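PDB 3II7: kelch-like protein 7 from Homo sapiens, which serves as the substrate-specific adapter of a CUL3-RBX1 E3 ubiquitin ligase complex, the part described here being its six-bladed Kelch-repeat propeller. Local coordinates for residues T106-F120 / T132-M145. Numbering follows the deposited sequence. Where two conformers were deposited one is given.
Sequences TSGGSEVGNSALYLF and TKPSMLTQRCSHGM. With EDO (1,2-ethanediol), chain Q; EDO (1,2-ethanediol), chain X; EDO (1,2-ethanediol), chain T.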
loop_
_atom_site.group_PDB
_atom_site.type_symbol
_atom_site.label_atom_id
_atom_site.label_comp_id
_atom_site.label_asym_id
_atom_site.label_seq_id
_atom_site.Cartn_x
_atom_site.Cartn_y
_atom_site.Cartn_z
ATOM N N THR A 106 -4.718 -5.805 8.998
ATOM C CA THR A 106 -3.657 -4.828 9.309
ATOM C C THR A 106 -2.479 -5.559 9.868
ATOM O O THR A 106 -2.639 -6.423 10.727
ATOM C CB THR A 106 -4.160 -3.722 10.284
ATOM O OG1 THR A 106 -4.479 -4.275 11.552
ATOM C CG2 THR A 106 -5.416 -3.021 9.709
ATOM N N SER A 107 -1.277 -5.229 9.384
ATOM C CA SER A 107 -0.051 -5.929 9.798
ATOM C C SER A 107 1.098 -5.021 10.086
ATOM O O SER A 107 1.317 -4.013 9.423
ATOM C CB SER A 107 0.415 -6.920 8.706
ATOM O OG SER A 107 0.800 -6.209 7.526
ATOM N N GLY A 108 1.872 -5.424 11.088
ATOM C CA GLY A 108 3.116 -4.776 11.388
ATOM C C GLY A 108 2.963 -3.350 11.836
ATOM O O GLY A 108 1.942 -2.969 12.454
ATOM N N GLY A 109 3.993 -2.557 11.544
ATOM C CA GLY A 109 4.039 -1.165 12.008
ATOM C C GLY A 109 4.816 -1.034 13.293
ATOM O O GLY A 109 5.391 -1.991 13.767
ATOM N N SER A 110 4.841 0.185 13.838
ATOM C CA SER A 110 5.643 0.527 15.002
ATOM C C SER A 110 4.780 1.294 15.960
ATOM O O SER A 110 3.926 2.068 15.545
ATOM C CB SER A 110 6.851 1.413 14.612
ATOM O OG SER A 110 6.454 2.555 13.871
ATOM N N GLU A 111 5.017 1.081 17.244
ATOM C CA GLU A 111 4.496 1.931 18.304
ATOM C C GLU A 111 5.690 2.740 18.825
ATOM O O GLU A 111 6.819 2.600 18.338
ATOM C CB GLU A 111 3.949 1.097 19.465
ATOM C CG GLU A 111 2.737 0.212 19.195
ATOM C CD GLU A 111 2.444 -0.710 20.388
ATOM O OE1 GLU A 111 3.248 -1.642 20.635
ATOM O OE2 GLU A 111 1.425 -0.496 21.080
ATOM N N VAL A 112 5.446 3.567 19.827
ATOM C CA VAL A 112 6.541 4.105 20.632
ATOM C C VAL A 112 7.195 2.925 21.406
ATOM O O VAL A 112 6.499 2.053 21.950
ATOM C CB VAL A 112 6.044 5.208 21.596
ATOM C CG1 VAL A 112 5.500 6.390 20.802
ATOM C CG2 VAL A 112 4.974 4.661 22.547
ATOM N N GLY A 113 8.526 2.872 21.410
ATOM C CA GLY A 113 9.249 1.822 22.148
ATOM C C GLY A 113 9.368 0.492 21.417
ATOM O O GLY A 113 9.737 -0.529 22.015
ATOM N N ASN A 114 9.068 0.491 20.120
ATOM C CA ASN A 114 9.250 -0.714 19.321
ATOM C C ASN A 114 9.411 -0.343 17.837
ATOM O O ASN A 114 8.510 0.252 17.230
ATOM C CB ASN A 114 8.064 -1.685 19.568
ATOM C CG ASN A 114 8.503 -3.151 19.719
ATOM O OD1 ASN A 114 9.489 -3.591 19.116
ATOM N ND2 ASN A 114 7.757 -3.909 20.523
ATOM N N SER A 115 10.562 -0.698 17.269
ATOM C CA SER A 115 10.884 -0.397 15.861
ATOM C C SER A 115 9.944 -1.116 14.887
ATOM O O SER A 115 9.591 -0.564 13.824
ATOM C CB SER A 115 12.317 -0.826 15.543
ATOM O OG SER A 115 12.399 -2.250 15.424
ATOM N N ALA A 116 9.556 -2.356 15.221
ATOM C CA ALA A 116 8.657 -3.089 14.343
ATOM C C ALA A 116 7.913 -4.214 15.048
ATOM O O ALA A 116 8.475 -4.909 15.867
ATOM C CB ALA A 116 9.415 -3.633 13.140
ATOM N N LEU A 117 6.636 -4.405 14.670
ATOM C CA LEU A 117 5.780 -5.412 15.273
ATOM C C LEU A 117 5.453 -6.563 14.309
ATOM O O LEU A 117 5.493 -6.400 13.085
ATOM C CB LEU A 117 4.464 -4.754 15.709
ATOM C CG LEU A 117 4.520 -3.662 16.769
ATOM C CD1 LEU A 117 3.102 -3.181 17.087
ATOM C CD2 LEU A 117 5.184 -4.153 18.020
ATOM N N TYR A 118 5.141 -7.728 14.880
ATOM C CA TYR A 118 4.651 -8.929 14.185
ATOM C C TYR A 118 3.098 -8.928 14.064
ATOM O O TYR A 118 2.512 -9.801 13.426
ATOM C CB TYR A 118 4.972 -10.184 15.011
ATOM C CG TYR A 118 6.422 -10.562 15.325
ATOM C CD1 TYR A 118 6.989 -10.267 16.557
ATOM C CD2 TYR A 118 7.174 -11.310 14.435
ATOM C CE1 TYR A 118 8.294 -10.664 16.860
ATOM C CE2 TYR A 118 8.451 -11.713 14.736
ATOM C CZ TYR A 118 9.003 -11.391 15.942
ATOM O OH TYR A 118 10.288 -11.792 16.232
ATOM N N LEU A 119 2.460 -7.971 14.735
ATOM C CA LEU A 119 1.034 -7.953 15.001
ATOM C C LEU A 119 0.189 -8.009 13.748
ATOM O O LEU A 119 0.498 -7.368 12.740
ATOM C CB LEU A 119 0.684 -6.678 15.785
ATOM C CG LEU A 119 -0.737 -6.475 16.266
ATOM C CD1 LEU A 119 -1.213 -7.594 17.205
ATOM C CD2 LEU A 119 -0.786 -5.127 16.979
ATOM N N PHE A 120 -0.882 -8.783 13.824
ATOM C CA PHE A 120 -1.802 -8.982 12.710
ATOM C C PHE A 120 -3.214 -8.950 13.297
ATOM O O PHE A 120 -3.551 -9.792 14.100
ATOM C CB PHE A 120 -1.470 -10.347 12.059
ATOM C CG PHE A 120 -2.104 -10.594 10.716
ATOM C CD1 PHE A 120 -2.089 -9.640 9.725
ATOM C CD2 PHE A 120 -2.678 -11.850 10.410
ATOM C CE1 PHE A 120 -2.633 -9.912 8.487
ATOM C CE2 PHE A 120 -3.228 -12.097 9.160
ATOM C CZ PHE A 120 -3.192 -11.122 8.202
ATOM N N THR A 132 -7.715 -10.352 16.828
ATOM C CA THR A 132 -6.295 -10.618 16.692
ATOM C C THR A 132 -6.099 -11.954 15.998
ATOM O O THR A 132 -6.755 -12.937 16.338
ATOM C CB THR A 132 -5.594 -10.606 18.053
ATOM O OG1 THR A 132 -5.853 -9.348 18.686
ATOM C CG2 THR A 132 -4.087 -10.782 17.901
ATOM N N LYS A 133 -5.219 -11.974 15.007
ATOM C CA LYS A 133 -4.930 -13.169 14.225
ATOM C C LYS A 133 -3.480 -13.568 14.418
ATOM O O LYS A 133 -2.691 -12.794 14.997
ATOM C CB LYS A 133 -5.208 -12.944 12.726
ATOM C CG LYS A 133 -6.593 -12.433 12.382
ATOM C CD LYS A 133 -7.742 -13.155 13.048
ATOM C CE LYS A 133 -7.949 -14.535 12.554
ATOM N NZ LYS A 133 -9.412 -15.002 12.821
ATOM N N PRO A 134 -3.103 -14.782 13.934
ATOM C CA PRO A 134 -1.716 -15.200 14.093
ATOM C C PRO A 134 -0.720 -14.182 13.560
ATOM O O PRO A 134 -0.896 -13.604 12.486
ATOM C CB PRO A 134 -1.662 -16.517 13.308
ATOM C CG PRO A 134 -2.981 -17.089 13.552
ATOM C CD PRO A 134 -3.916 -15.897 13.414
ATOM N N SER A 135 0.326 -13.977 14.326
ATOM C CA SER A 135 1.331 -12.980 14.012
ATOM C C SER A 135 2.200 -13.389 12.828
ATOM O O SER A 135 2.449 -14.590 12.602
ATOM C CB SER A 135 2.240 -12.782 15.212
ATOM O OG SER A 135 1.541 -12.098 16.245
ATOM N N MET A 136 2.718 -12.395 12.112
ATOM C CA MET A 136 3.721 -12.656 11.075
ATOM C C MET A 136 4.941 -13.344 11.648
ATOM O O MET A 136 5.255 -13.233 12.845
ATOM C CB MET A 136 4.177 -11.359 10.380
ATOM C CG MET A 136 3.100 -10.647 9.641
ATOM S SD MET A 136 3.628 -9.142 8.813
ATOM C CE MET A 136 4.139 -8.090 10.218
ATOM N N LEU A 137 5.639 -14.037 10.764
ATOM C CA LEU A 137 6.897 -14.732 11.113
ATOM C C LEU A 137 8.047 -13.740 11.409
ATOM O O LEU A 137 8.916 -14.022 12.247
ATOM C CB LEU A 137 7.299 -15.685 9.982
ATOM C CG LEU A 137 6.299 -16.853 9.734
ATOM C CD1 LEU A 137 6.603 -17.580 8.453
ATOM C CD2 LEU A 137 6.342 -17.840 10.891
ATOM N N THR A 138 8.045 -12.586 10.715
ATOM C CA THR A 138 9.053 -11.525 10.901
ATOM C C THR A 138 8.346 -10.205 11.108
ATOM O O THR A 138 7.448 -9.837 10.335
ATOM C CB THR A 138 9.958 -11.401 9.670
ATOM O OG1 THR A 138 10.608 -12.674 9.397
ATOM C CG2 THR A 138 10.995 -10.280 9.857
ATOM N N GLN A 139 8.739 -9.506 12.160
ATOM C CA GLN A 139 8.226 -8.195 12.446
ATOM C C GLN A 139 8.661 -7.245 11.330
ATOM O O GLN A 139 9.754 -7.396 10.760
ATOM C CB GLN A 139 8.754 -7.706 13.798
ATOM C CG GLN A 139 10.247 -7.410 13.821
ATOM C CD GLN A 139 10.865 -7.547 15.199
ATOM O OE1 GLN A 139 11.147 -8.638 15.642
ATOM N NE2 GLN A 139 11.087 -6.423 15.875
ATOM N N ARG A 140 7.815 -6.277 11.020
ATOM C CA ARG A 140 8.122 -5.338 9.928
ATOM C C ARG A 140 7.295 -4.048 9.959
ATOM O O ARG A 140 6.183 -4.063 10.417
ATOM C CB ARG A 140 7.983 -6.012 8.556
ATOM C CG ARG A 140 6.748 -6.690 8.284
ATOM C CD ARG A 140 6.857 -7.529 6.987
ATOM N NE ARG A 140 7.302 -8.941 7.131
ATOM C CZ ARG A 140 8.109 -9.586 6.285
ATOM N NH1 ARG A 140 8.699 -8.958 5.279
ATOM N NH2 ARG A 140 8.408 -10.866 6.484
ATOM N N CYS A 141 7.923 -2.946 9.524
ATOM C CA CYS A 141 7.301 -1.629 9.256
ATOM C C CYS A 141 7.568 -1.261 7.801
ATOM O O CYS A 141 8.617 -1.619 7.275
ATOM C CB CYS A 141 7.961 -0.534 10.105
ATOM S SG CYS A 141 7.611 -0.568 11.833
ATOM N N SER A 142 6.678 -0.478 7.192
ATOM C CA SER A 142 6.910 0.099 5.868
ATOM C C SER A 142 7.009 -0.963 4.807
ATOM O O SER A 142 7.618 -0.758 3.780
ATOM C CB SER A 142 8.174 0.973 5.868
ATOM O OG SER A 142 8.086 1.994 6.848
ATOM N N HIS A 143 6.407 -2.098 5.101
ATOM C CA HIS A 143 6.283 -3.201 4.182
ATOM C C HIS A 143 5.069 -3.047 3.285
ATOM O O HIS A 143 4.164 -2.273 3.552
ATOM C CB HIS A 143 6.134 -4.524 4.968
ATOM C CG HIS A 143 5.011 -4.508 5.969
ATOM N ND1 HIS A 143 4.983 -3.620 7.024
ATOM C CD2 HIS A 143 3.887 -5.265 6.081
ATOM C CE1 HIS A 143 3.875 -3.809 7.722
ATOM N NE2 HIS A 143 3.212 -4.825 7.196
ATOM N N GLY A 144 5.052 -3.818 2.216
ATOM C CA GLY A 144 3.821 -3.972 1.404
ATOM C C GLY A 144 2.987 -5.154 1.821
ATOM O O GLY A 144 3.518 -6.182 2.317
ATOM N N MET A 145 1.662 -5.038 1.640
ATOM C CA MET A 145 0.755 -6.154 1.854
ATOM C C MET A 145 -0.315 -6.128 0.808
ATOM O O MET A 145 -0.927 -5.053 0.563
ATOM C CB MET A 145 0.113 -6.127 3.242
ATOM C CG MET A 145 -0.640 -7.438 3.594
ATOM S SD MET A 145 -1.059 -7.715 5.372
ATOM C CE MET A 145 -2.106 -6.273 5.569
HETATM C C1 EDO Q . 3.247 -8.566 18.932
HETATM O O1 EDO Q . 2.114 -9.375 18.572
HETATM C C2 EDO Q . 3.670 -7.797 17.725
HETATM O O2 EDO Q . 5.041 -7.509 17.736
HETATM C C1 EDO X . 8.005 -6.816 18.148
HETATM O O1 EDO X . 9.237 -6.093 18.273
HETATM C C2 EDO X . 7.803 -7.744 19.342
HETATM O O2 EDO X . 9.013 -8.453 19.631
HETATM C C1 EDO T . 6.276 -14.381 17.214
HETATM O O1 EDO T . 5.358 -14.261 18.310
HETATM C C2 EDO T . 5.530 -14.288 15.881
HETATM O O2 EDO T . 6.408 -14.621 14.794
HETATM O O HOH W 1 11.336 -13.323 13.757
HETATM O O HOH W 2 -0.967 -10.887 15.840
#
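In the third Kelch repeat of this beta-propeller, the loop joining strands 103-107 and 120-124 of one blade meets the linker that leaves strand 129-133 for the next blade, and the Tyr118 and Gln139 side chains cross obliquely where they touch. CB of Gln139 sits over the middle of the Tyr118 ring, 3.9 Å from its centroid, a CH-pi contact. C2 of an ethanediol, probably from the crystallisation liquor, lies over the opposite face, offset toward the rim. With chi1 at 69°, CG of Gln139 fits between its own backbone N and carbonyl carbon, and the side chain runs on past Ala116, bringing NE2 to 3.0 Å from Ala116 O; its amide plane is turned 57° from the ring. An alanine here would keep CB over the ring but lose CG and the amide, which would probably open a gap beside Ala116 and leave its carbonyl without the nearby NE2. Backbone hydrogen bonds fasten the loop to the linker around this pair: Met136 N to Tyr118 O (2.9 Å), Arg140 N to Leu117 O, with Arg140 N standing 45° out of the Leu117 carbonyl plane, and Gly109 N to Arg140 O. Deeper in, Ser107 OG bonds NE2 of His143 (2.8 Å) at the edge of the imidazole, while Met145 SD approaches the same hydroxyl at 3.2 Å and makes an oblique Met-aromatic contact with Phe120. Gly108, with no side chain, lets its CA come 3.3 Å from Arg140 O. A water links Phe120 N, Lys133 O and Ser135 OG where the strands part. Arg140 makes a salt bridge to Glu172 on strand 171-175, whose carboxylate also takes hydrogen bonds from Leu137 N and Thr138 N, Met136 packs on Trp181 of strand 180-184, and Met145 lies between strands 96-100 and 151-155, so the contact joins neighbouring blades.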